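Local coordinates for protein Cg9734-pa (Drosophila melanogaster, PDB 2BK9) that binds heme in a hexacoordinate, bis-histidyl state and probably binds and carries oxygen, at residues E40-R45 and R59-R64; K10-I15 and A129-L134. The protein carries 1 engineered substitution. One frame throughout, in Å; residues are numbered along the deposited sequence.

Interaction 1. Residues E40-R45 and R59-R64; sequences EKFPFR and RAHAGR. With HEM (protoporphyrin IX containing Fe), chain B.
F42 and H61 meet on the distal side of the heme in a globin fold, the first from the loop between helices 20-34 and 56-75, the second from helix 56-75. Their aromatic contact is edge-to-face: the CE1-CZ edge of F42 points at the face of the imidazole, with planes at 74° and F42 CE1 3.8 Å from H61 CD2. Metal coordination fixes that imidazole. H61 NE2 binds the heme iron at 2.0 Å, and H96 NE2 supplies the other axial bond, which makes the iron hexacoordinate. H61 CG lies anti to the backbone N (chi1 -166°), sending the ring from the helix up to the metal, while L28 of helix 20-34 packs against it.

Van der Waals contacts wedge F42 into place. F42 CZ comes within 3.3 Å of HEM CHD, the methyl CMD lies over the centre of one face of the phenyl ring, and F44 CZ covers the opposite face nearer its rim. Aliphatic atoms add to the heme cover, with R64 CD 3.5 Å from HEM C3A and P43 CD near a propionate oxygen, O1D.

No hydrogen bond crosses between the segments; within the loop, a type I turn runs from F42 to R45. The R45 guanidinium grips one carbonyl oxygen side-on, NE at 2.9 Å and NH2 at 3.0 Å from E40 O, both from the same face of the carbonyl plane.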
ATOM      1  N   GLU A  40      -3.526 -10.524  13.746  1.00  6.48           N
ATOM      2  CA  GLU A  40      -3.362 -10.422  15.166  1.00  7.88           C
ATOM      3  C   GLU A  40      -2.924  -9.040  15.600  1.00  7.88           C
ATOM      4  O   GLU A  40      -3.057  -8.703  16.788  1.00  8.81           O
ATOM      5  CB  GLU A  40      -2.358 -11.460  15.644  1.00  9.50           C
ATOM      6  CG  GLU A  40      -2.759 -12.910  15.384  1.00 13.41           C
ATOM      7  CD  GLU A  40      -4.147 -13.382  15.762  1.00 17.98           C
ATOM      8  OE1 GLU A  40      -4.632 -13.139  16.876  1.00 17.66           O
ATOM      9  OE2 GLU A  40      -4.796 -14.079  14.967  1.00 24.37           O
ATOM     10  N   LYS A  41      -2.396  -8.226  14.699  1.00  6.53           N
ATOM     11  CA  LYS A  41      -1.967  -6.884  15.034  1.00  6.94           C
ATOM     12  C   LYS A  41      -3.143  -5.927  15.232  1.00  7.03           C
ATOM     13  O   LYS A  41      -2.965  -4.860  15.770  1.00  7.99           O
ATOM     14  CB  LYS A  41      -1.087  -6.320  13.918  1.00  6.38           C
ATOM     15  CG  LYS A  41       0.185  -7.061  13.660  1.00  7.67           C
ATOM     16  CD  LYS A  41       1.189  -6.955  14.728  1.00  7.72           C
ATOM     17  CE  LYS A  41       2.547  -7.491  14.377  1.00  7.94           C
ATOM     18  NZ  LYS A  41       3.515  -7.331  15.494  1.00  7.42           N
ATOM     19  N   PHE A  42      -4.329  -6.309  14.754  1.00  7.25           N
ATOM     20  CA  PHE A  42      -5.486  -5.408  14.704  1.00  7.50           C
ATOM     21  C   PHE A  42      -6.540  -5.805  15.729  1.00  8.33           C
ATOM     22  O   PHE A  42      -6.710  -6.970  16.050  1.00  8.97           O
ATOM     23  CB  PHE A  42      -6.129  -5.448  13.331  1.00  7.59           C
ATOM     24  CG  PHE A  42      -5.341  -4.791  12.258  1.00  7.30           C
ATOM     25  CD1 PHE A  42      -5.449  -3.416  12.084  1.00  8.18           C
ATOM     26  CD2 PHE A  42      -4.485  -5.533  11.434  1.00  7.43           C
ATOM     27  CE1 PHE A  42      -4.787  -2.784  11.064  1.00 10.02           C
ATOM     28  CE2 PHE A  42      -3.811  -4.846  10.393  1.00  9.36           C
ATOM     29  CZ  PHE A  42      -4.014  -3.491  10.226  1.00  8.84           C
ATOM     30  N   PRO A  43      -7.385  -4.861  16.132  1.00  9.44           N
ATOM     31  CA  PRO A  43      -8.455  -5.180  17.081  1.00 10.68           C
ATOM     32  C   PRO A  43      -9.525  -6.115  16.555  1.00  9.84           C
ATOM     33  O   PRO A  43     -10.210  -6.792  17.307  1.00 11.35           O
ATOM     34  CB  PRO A  43      -9.046  -3.810  17.407  1.00 11.86           C
ATOM     35  CG  PRO A  43      -8.544  -2.875  16.361  1.00 13.24           C
ATOM     36  CD  PRO A  43      -7.275  -3.417  15.873  1.00 10.20           C
ATOM     37  N   PHE A  44      -9.622  -6.184  15.237  1.00  9.09           N
ATOM     38  CA  PHE A  44     -10.531  -7.064  14.546  1.00  8.86           C
ATOM     39  C   PHE A  44      -9.940  -8.440  14.273  1.00  8.32           C
ATOM     40  O   PHE A  44     -10.463  -9.180  13.440  1.00  8.13           O
ATOM     41  CB  PHE A  44     -11.068  -6.416  13.273  1.00  8.74           C
ATOM     42  CG  PHE A  44     -10.005  -5.900  12.298  1.00  7.94           C
ATOM     43  CD1 PHE A  44      -9.326  -6.758  11.476  1.00  7.95           C
ATOM     44  CD2 PHE A  44      -9.692  -4.549  12.229  1.00  9.09           C
ATOM     45  CE1 PHE A  44      -8.383  -6.284  10.610  1.00  7.76           C
ATOM     46  CE2 PHE A  44      -8.748  -4.066  11.376  1.00  8.83           C
ATOM     47  CZ  PHE A  44      -8.116  -4.948  10.534  1.00  8.21           C
ATOM     48  N   ARG A  45      -8.889  -8.808  15.014  1.00  8.30           N
ATOM     49  CA  ARG A  45      -8.224 -10.075  14.824  1.00  9.07           C
ATOM     50  C   ARG A  45      -9.104 -11.295  14.789  1.00  8.95           C
ATOM     51  O   ARG A  45      -8.742 -12.256  14.104  1.00 10.95           O
ATOM     52  CB  ARG A  45      -7.120 -10.247  15.887  1.00  9.47           C
ATOM     53  CG  ARG A  45      -7.601 -10.145  17.312  1.00 11.75           C
ATOM     54  CD  ARG A  45      -6.521 -10.221  18.349  1.00 13.44           C
ATOM     55  NE  ARG A  45      -5.552  -9.126  18.252  1.00 13.19           N
ATOM     56  CZ  ARG A  45      -5.668  -7.933  18.812  1.00 15.10           C
ATOM     57  NH1 ARG A  45      -6.751  -7.570  19.501  1.00 17.16           N
ATOM     58  NH2 ARG A  45      -4.716  -7.040  18.621  1.00 15.40           N
ATOM     59  N   ARG A  59     -12.214  -1.218   7.615  1.00  5.33           N
ATOM     60  CA  ARG A  59     -12.509  -0.256   6.549  1.00  6.10           C
ATOM     61  C   ARG A  59     -11.627   0.982   6.643  1.00  6.24           C
ATOM     62  O   ARG A  59     -11.178   1.484   5.631  1.00  7.24           O
ATOM     63  CB  ARG A  59     -13.980   0.123   6.581  0.50  6.71           C
ATOM     64  CG  ARG A  59     -14.839  -0.882   5.898  0.50  8.92           C
ATOM     65  CD  ARG A  59     -16.134  -0.298   5.366  0.50  9.89           C
ATOM     66  NE  ARG A  59     -16.869   0.258   6.480  0.50 11.73           N
ATOM     67  CZ  ARG A  59     -17.623  -0.455   7.311  0.50 11.36           C
ATOM     68  NH1 ARG A  59     -17.785  -1.752   7.145  0.50 13.51           N
ATOM     69  NH2 ARG A  59     -18.226   0.120   8.331  0.50 12.24           N
ATOM     70  N   ALA A  60     -11.348   1.420   7.867  1.00  6.20           N
ATOM     71  CA  ALA A  60     -10.511   2.561   8.045  1.00  6.71           C
ATOM     72  C   ALA A  60      -9.093   2.275   7.543  1.00  6.46           C
ATOM     73  O   ALA A  60      -8.500   3.111   6.891  1.00  7.68           O
ATOM     74  CB  ALA A  60     -10.500   2.947   9.523  1.00  7.53           C
ATOM     75  N   HIS A  61      -8.538   1.112   7.872  1.00  5.90           N
ATOM     76  CA  HIS A  61      -7.180   0.821   7.417  1.00  6.17           C
ATOM     77  C   HIS A  61      -7.125   0.612   5.909  1.00  6.31           C
ATOM     78  O   HIS A  61      -6.198   1.042   5.243  1.00  6.84           O
ATOM     79  CB  HIS A  61      -6.575  -0.386   8.165  1.00  6.61           C
ATOM     80  CG  HIS A  61      -5.101  -0.499   7.980  1.00  6.66           C
ATOM     81  ND1 HIS A  61      -4.511  -1.238   6.984  1.00  9.22           N
ATOM     82  CD2 HIS A  61      -4.080   0.069   8.655  1.00  5.83           C
ATOM     83  CE1 HIS A  61      -3.194  -1.093   7.063  1.00  8.39           C
ATOM     84  NE2 HIS A  61      -2.902  -0.317   8.076  1.00  6.06           N
ATOM     85  N   ALA A  62      -8.146  -0.081   5.380  1.00  6.21           N
ATOM     86  CA  ALA A  62      -8.220  -0.292   3.959  1.00  7.08           C
ATOM     87  C   ALA A  62      -8.208   1.049   3.210  1.00  7.72           C
ATOM     88  O   ALA A  62      -7.544   1.238   2.188  1.00  7.66           O
ATOM     89  CB  ALA A  62      -9.449  -1.123   3.654  1.00  7.67           C
ATOM     90  N   GLY A  63      -9.020   1.966   3.700  1.00  8.63           N
ATOM     91  CA  GLY A  63      -9.140   3.298   3.118  1.00 10.25           C
ATOM     92  C   GLY A  63      -7.861   4.096   3.258  1.00  8.43           C
ATOM     93  O   GLY A  63      -7.497   4.840   2.326  1.00 10.57           O
ATOM     94  N   ARG A  64      -7.131   3.926   4.359  1.00  9.34           N
ATOM     95  CA  ARG A  64      -5.846   4.574   4.533  1.00  9.24           C
ATOM     96  C   ARG A  64      -4.871   4.140   3.483  1.00  8.46           C
ATOM     97  O   ARG A  64      -4.116   4.955   2.982  1.00  8.57           O
ATOM     98  CB  ARG A  64      -5.273   4.283   5.926  1.00  9.73           C
ATOM     99  CG  ARG A  64      -5.891   5.173   7.042  1.00 12.21           C
ATOM    100  CD  ARG A  64      -5.576   4.752   8.470  1.00 12.63           C
ATOM    101  NE  ARG A  64      -5.972   5.814   9.401  1.00 14.83           N
ATOM    102  CZ  ARG A  64      -6.803   5.704  10.413  1.00 18.88           C
ATOM    103  NH1 ARG A  64      -7.317   4.551  10.776  1.00 19.95           N
ATOM    104  NH2 ARG A  64      -7.065   6.787  11.121  1.00 20.41           N
TER
HETATM  105  CHA HEM B1154      -2.356   1.830  11.347  1.00  7.27           C
HETATM  106  CHB HEM B1154      -1.289   3.101   6.834  1.00  6.82           C
HETATM  107  CHC HEM B1154       0.592  -1.226   6.173  1.00  6.37           C
HETATM  108  CHD HEM B1154      -0.870  -2.640  10.486  1.00  5.75           C
HETATM  109  C1A HEM B1154      -2.160   2.555  10.202  1.00  7.00           C
HETATM  110  C2A HEM B1154      -2.376   3.997  10.072  1.00  8.47           C
HETATM  111  C3A HEM B1154      -2.063   4.380   8.813  1.00  7.51           C
HETATM  112  C4A HEM B1154      -1.687   3.173   8.135  1.00  6.82           C
HETATM  113  CMA HEM B1154      -2.092   5.760   8.127  1.00  8.52           C
HETATM  114  CAA HEM B1154      -2.863   4.886  11.222  1.00  9.39           C
HETATM  115  CBA HEM B1154      -1.726   5.181  12.199  1.00  9.16           C
HETATM  116  CGA HEM B1154      -2.331   5.942  13.349  1.00 11.81           C
HETATM  117  O1A HEM B1154      -2.962   5.310  14.248  1.00 14.89           O
HETATM  118  O2A HEM B1154      -2.177   7.174  13.378  1.00 13.82           O
HETATM  119  C1B HEM B1154      -0.725   2.006   6.222  1.00  6.44           C
HETATM  120  C2B HEM B1154      -0.153   2.027   4.905  1.00  6.29           C
HETATM  121  C3B HEM B1154       0.379   0.803   4.722  1.00  6.01           C
HETATM  122  C4B HEM B1154       0.201   0.044   5.922  1.00  5.12           C
HETATM  123  CMB HEM B1154      -0.197   3.205   3.973  1.00  7.17           C
HETATM  124  CAB HEM B1154       1.158   0.303   3.567  1.00  7.68           C
HETATM  125  CBB HEM B1154       0.980   0.652   2.307  1.00  9.81           C
HETATM  126  C1C HEM B1154       0.381  -2.000   7.270  1.00  5.89           C
HETATM  127  C2C HEM B1154       0.825  -3.375   7.474  1.00  5.96           C
HETATM  128  C3C HEM B1154       0.364  -3.797   8.652  1.00  6.21           C
HETATM  129  C4C HEM B1154      -0.342  -2.688   9.240  1.00  5.69           C
HETATM  130  CMC HEM B1154       1.687  -4.147   6.477  1.00  7.09           C
HETATM  131  CAC HEM B1154       0.582  -5.174   9.219  1.00  6.24           C
HETATM  132  CBC HEM B1154      -0.197  -5.831  10.052  1.00  8.10           C
HETATM  133  C1D HEM B1154      -1.423  -1.570  11.107  1.00  5.69           C
HETATM  134  C2D HEM B1154      -1.858  -1.547  12.439  1.00  6.60           C
HETATM  135  C3D HEM B1154      -2.316  -0.227  12.705  1.00  7.40           C
HETATM  136  C4D HEM B1154      -2.094   0.494  11.481  1.00  6.73           C
HETATM  137  CMD HEM B1154      -1.893  -2.728  13.393  1.00  7.20           C
HETATM  138  CAD HEM B1154      -2.875   0.265  14.014  1.00  7.90           C
HETATM  139  CBD HEM B1154      -4.331  -0.052  14.154  1.00  8.24           C
HETATM  140  CGD HEM B1154      -4.922   0.396  15.453  1.00 10.39           C
HETATM  141  O1D HEM B1154      -6.089   0.043  15.743  1.00 12.81           O
HETATM  142  O2D HEM B1154      -4.231   1.120  16.218  1.00 11.50           O
HETATM  143  NA  HEM B1154      -1.708   2.086   9.014  1.00  6.20           N
HETATM  144  NB  HEM B1154      -0.504   0.772   6.845  1.00  5.44           N
HETATM  145  NC  HEM B1154      -0.329  -1.603   8.374  1.00  5.70           N
HETATM  146  ND  HEM B1154      -1.558  -0.322  10.540  1.00  6.51           N
HETATM  147 FE   HEM B1154      -1.063   0.239   8.698  1.00  5.51          FE

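Interaction 2. Residues K10-I15 and A129-L134; sequences KKTWEI and ATWAKL
W131 turns the N-H edge of its indole toward T12 and the far end of its six-membered ring toward W13, so one side chain of helix 125-143 meets two neighbours on helix 3-17. This is a contact between the first and last helices of the globin fold, with the T12 and W131 CA atoms 9.6 Å apart. At the polar edge, W131 NE1 donates to T12 OG1 at 2.8 Å with an N-H...O angle of 154°. The oxygen lies only 2° out of the indole plane, hence the approach is edge-on. T12 OG1 sits between its backbone N and carbonyl carbon, where it also hydrogen-bonds to L8 O.

The indoles of W13 and W131 meet obliquely, with planes at 46° and six-membered ring centroids 5.9 Å apart. W131 CH2 touches W13 CE3 at 3.6 Å and lies 3.9 Å from W13 CB. W13 NE1 is engaged by helix 56-75, in a hydrogen bond to D70 OD1, and I73 of that helix packs on both tryptophans.

A phenylalanine in place of W131 would probably leave T12 OG1 without its donor from helix 125-143 and open a gap beside W13 CE3. The contact is mixed: a hydrogen bond sets the edge of the indole against T12, so that the buried N-H is satisfied by a hydroxyl itself tied to its own helix, and the ring carbons pack on W13.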
ATOM      1  N   LYS A  10      -0.810   7.660 -13.182  1.00  6.15           N
ATOM      2  CA  LYS A  10      -1.966   8.492 -12.893  1.00  6.81           C
ATOM      3  C   LYS A  10      -3.231   7.981 -13.546  1.00  6.38           C
ATOM      4  O   LYS A  10      -4.283   7.889 -12.909  1.00  7.11           O
ATOM      5  CB  LYS A  10      -1.700   9.948 -13.234  1.00  7.09           C
ATOM      6  CG  LYS A  10      -0.734  10.605 -12.283  1.00  8.87           C
ATOM      7  CD  LYS A  10      -0.603  12.084 -12.592  1.00 11.10           C
ATOM      8  CE  LYS A  10       0.261  12.779 -11.587  1.00 14.09           C
ATOM      9  NZ  LYS A  10      -0.197  14.194 -11.535  1.00 16.83           N
ATOM     10  N   LYS A  11      -3.149   7.681 -14.821  1.00  6.59           N
ATOM     11  CA  LYS A  11      -4.332   7.291 -15.557  1.00  6.43           C
ATOM     12  C   LYS A  11      -4.836   5.911 -15.101  1.00  5.59           C
ATOM     13  O   LYS A  11      -6.028   5.732 -14.941  1.00  7.21           O
ATOM     14  CB  LYS A  11      -4.073   7.289 -17.040  1.00  7.79           C
ATOM     15  CG  LYS A  11      -3.815   8.640 -17.692  1.00  8.89           C
ATOM     16  CD  LYS A  11      -4.869   9.709 -17.398  1.00  9.23           C
ATOM     17  CE  LYS A  11      -6.243   9.324 -17.911  1.00  9.67           C
ATOM     18  NZ  LYS A  11      -7.252  10.356 -17.633  1.00 10.68           N
ATOM     19  N   THR A  12      -3.951   4.942 -14.907  1.00  5.95           N
ATOM     20  CA  THR A  12      -4.404   3.614 -14.469  1.00  5.50           C
ATOM     21  C   THR A  12      -4.908   3.623 -13.037  1.00  5.87           C
ATOM     22  O   THR A  12      -5.795   2.830 -12.717  1.00  7.34           O
ATOM     23  CB  THR A  12      -3.310   2.546 -14.660  1.00  6.22           C
ATOM     24  OG1 THR A  12      -2.109   2.909 -13.953  1.00  5.47           O
ATOM     25  CG2 THR A  12      -2.988   2.313 -16.121  1.00  7.32           C
ATOM     26  N   TRP A  13      -4.419   4.522 -12.204  1.00  5.29           N
ATOM     27  CA  TRP A  13      -4.898   4.637 -10.838  1.00  5.19           C
ATOM     28  C   TRP A  13      -6.357   5.083 -10.761  1.00  5.22           C
ATOM     29  O   TRP A  13      -7.028   4.738  -9.814  1.00  4.98           O
ATOM     30  CB  TRP A  13      -4.014   5.650 -10.101  1.00  5.42           C
ATOM     31  CG  TRP A  13      -4.374   5.952  -8.703  1.00  4.94           C
ATOM     32  CD1 TRP A  13      -4.642   7.178  -8.208  1.00  5.49           C
ATOM     33  CD2 TRP A  13      -4.411   5.066  -7.585  1.00  5.46           C
ATOM     34  NE1 TRP A  13      -4.841   7.108  -6.851  1.00  5.44           N
ATOM     35  CE2 TRP A  13      -4.737   5.826  -6.440  1.00  5.22           C
ATOM     36  CE3 TRP A  13      -4.231   3.690  -7.421  1.00  5.30           C
ATOM     37  CZ2 TRP A  13      -4.828   5.244  -5.179  1.00  5.43           C
ATOM     38  CZ3 TRP A  13      -4.367   3.140  -6.176  1.00  5.70           C
ATOM     39  CH2 TRP A  13      -4.646   3.918  -5.062  1.00  5.84           C
ATOM     40  N   GLU A  14      -6.826   5.815 -11.779  1.00  5.64           N
ATOM     41  CA  GLU A  14      -8.175   6.335 -11.738  1.00  6.15           C
ATOM     42  C   GLU A  14      -9.187   5.217 -11.502  1.00  5.62           C
ATOM     43  O   GLU A  14     -10.221   5.468 -10.891  1.00  6.87           O
ATOM     44  CB  GLU A  14      -8.539   7.079 -13.035  1.00  6.88           C
ATOM     45  CG  GLU A  14      -7.734   8.339 -13.222  1.00  8.04           C
ATOM     46  CD  GLU A  14      -8.051   9.067 -14.504  1.00  9.45           C
ATOM     47  OE1 GLU A  14      -8.985   8.689 -15.230  1.00 13.09           O
ATOM     48  OE2 GLU A  14      -7.361  10.051 -14.808  1.00 11.52           O
ATOM     49  N   ILE A  15      -8.967   4.030 -12.056  1.00  6.05           N
ATOM     50  CA  ILE A  15      -9.948   2.950 -11.936  1.00  6.07           C
ATOM     51  C   ILE A  15     -10.058   2.464 -10.479  1.00  5.52           C
ATOM     52  O   ILE A  15     -11.123   2.582  -9.880  1.00  6.41           O
ATOM     53  CB  ILE A  15      -9.650   1.861 -12.948  1.00  7.20           C
ATOM     54  CG1 ILE A  15      -9.934   2.398 -14.338  1.00 10.52           C
ATOM     55  CG2 ILE A  15     -10.461   0.616 -12.665  1.00  8.25           C
ATOM     56  CD1 ILE A  15      -9.453   1.505 -15.463  1.00 11.13           C
ATOM     57  N   ALA A 129       5.238  -3.283 -14.262  1.00  6.17           N
ATOM     58  CA  ALA A 129       6.581  -2.963 -13.883  1.00  6.82           C
ATOM     59  C   ALA A 129       6.734  -1.508 -13.494  1.00  6.65           C
ATOM     60  O   ALA A 129       7.466  -1.192 -12.555  1.00  7.02           O
ATOM     61  CB  ALA A 129       7.541  -3.327 -14.998  1.00  8.55           C
ATOM     62  N   THR A 130       6.039  -0.618 -14.171  1.00  6.42           N
ATOM     63  CA  THR A 130       6.090   0.796 -13.818  1.00  7.13           C
ATOM     64  C   THR A 130       5.531   0.997 -12.404  1.00  7.78           C
ATOM     65  O   THR A 130       6.105   1.711 -11.610  1.00  8.32           O
ATOM     66  CB  THR A 130       5.312   1.613 -14.851  1.00  8.00           C
ATOM     67  OG1 THR A 130       5.935   1.418 -16.134  1.00  9.50           O
ATOM     68  CG2 THR A 130       5.286   3.070 -14.522  1.00  8.29           C
ATOM     69  N   TRP A 131       4.398   0.353 -12.130  1.00  6.09           N
ATOM     70  CA  TRP A 131       3.833   0.384 -10.790  1.00  7.04           C
ATOM     71  C   TRP A 131       4.805  -0.191  -9.753  1.00  6.74           C
ATOM     72  O   TRP A 131       4.951   0.355  -8.659  1.00  7.43           O
ATOM     73  CB  TRP A 131       2.497  -0.347 -10.737  1.00  6.16           C
ATOM     74  CG  TRP A 131       1.348   0.507 -11.110  1.00  5.55           C
ATOM     75  CD1 TRP A 131       0.820   0.677 -12.348  1.00  6.44           C
ATOM     76  CD2 TRP A 131       0.641   1.387 -10.260  1.00  5.68           C
ATOM     77  NE1 TRP A 131      -0.219   1.581 -12.309  1.00  5.81           N
ATOM     78  CE2 TRP A 131      -0.355   2.021 -11.037  1.00  4.94           C
ATOM     79  CE3 TRP A 131       0.735   1.691  -8.903  1.00  5.93           C
ATOM     80  CZ2 TRP A 131      -1.232   2.918 -10.493  1.00  6.29           C
ATOM     81  CZ3 TRP A 131      -0.146   2.585  -8.365  1.00  6.41           C
ATOM     82  CH2 TRP A 131      -1.131   3.173  -9.160  1.00  5.89           C
ATOM     83  N   ALA A 132       5.449  -1.309 -10.068  1.00  6.55           N
ATOM     84  CA  ALA A 132       6.391  -1.900  -9.139  1.00  7.43           C
ATOM     85  C   ALA A 132       7.555  -0.959  -8.868  1.00  7.75           C
ATOM     86  O   ALA A 132       8.084  -0.974  -7.750  1.00  8.60           O
ATOM     87  CB  ALA A 132       6.881  -3.224  -9.625  1.00  8.47           C
ATOM     88  N   LYS A 133       7.960  -0.156  -9.847  1.00  8.48           N
ATOM     89  CA  LYS A 133       9.003   0.842  -9.602  1.00  9.07           C
ATOM     90  C   LYS A 133       8.564   1.887  -8.575  1.00  8.09           C
ATOM     91  O   LYS A 133       9.358   2.266  -7.698  1.00  8.68           O
ATOM     92  CB  LYS A 133       9.337   1.500 -10.915  1.00 10.60           C
ATOM     93  CG  LYS A 133      10.470   2.448 -10.910  1.00 14.55           C
ATOM     94  CD  LYS A 133      10.976   2.788 -12.301  1.00 17.94           C
ATOM     95  CE  LYS A 133      10.141   2.451 -13.479  1.00 21.70           C
ATOM     96  NZ  LYS A 133      10.609   1.312 -14.318  1.00 24.92           N
ATOM     97  N   LEU A 134       7.326   2.348  -8.659  1.00  7.20           N
ATOM     98  CA  LEU A 134       6.808   3.271  -7.679  1.00  6.61           C
ATOM     99  C   LEU A 134       6.764   2.627  -6.301  1.00  6.51           C
ATOM    100  O   LEU A 134       7.204   3.195  -5.313  1.00  6.64           O
ATOM    101  CB  LEU A 134       5.399   3.754  -8.047  1.00  7.63           C
ATOM    102  CG  LEU A 134       4.688   4.596  -6.982  1.00  8.00           C
ATOM    103  CD1 LEU A 134       5.434   5.874  -6.705  1.00 10.18           C
ATOM    104  CD2 LEU A 134       3.269   4.875  -7.423  1.00  8.55           C
TER

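Both contacts are buried and both rest on aromatic side chains, yet they lie on opposite sides of the chain's centre, about 24 Å apart between centres, and do not touch. Interaction 1 joins a loop to helix 56-75 and draws its chemistry from the heme: a metal bond fixes one ring and the porphyrin packs on the other, with no hydrogen bond crossing between the segments. Interaction 2 lies away from the heme and joins helix 3-17 to helix 125-143 through an indole-hydroxyl hydrogen bond and an oblique ring pair. Helix 56-75 links the two, offering H61 to the iron and, further along, D70 and I73 to the tryptophans.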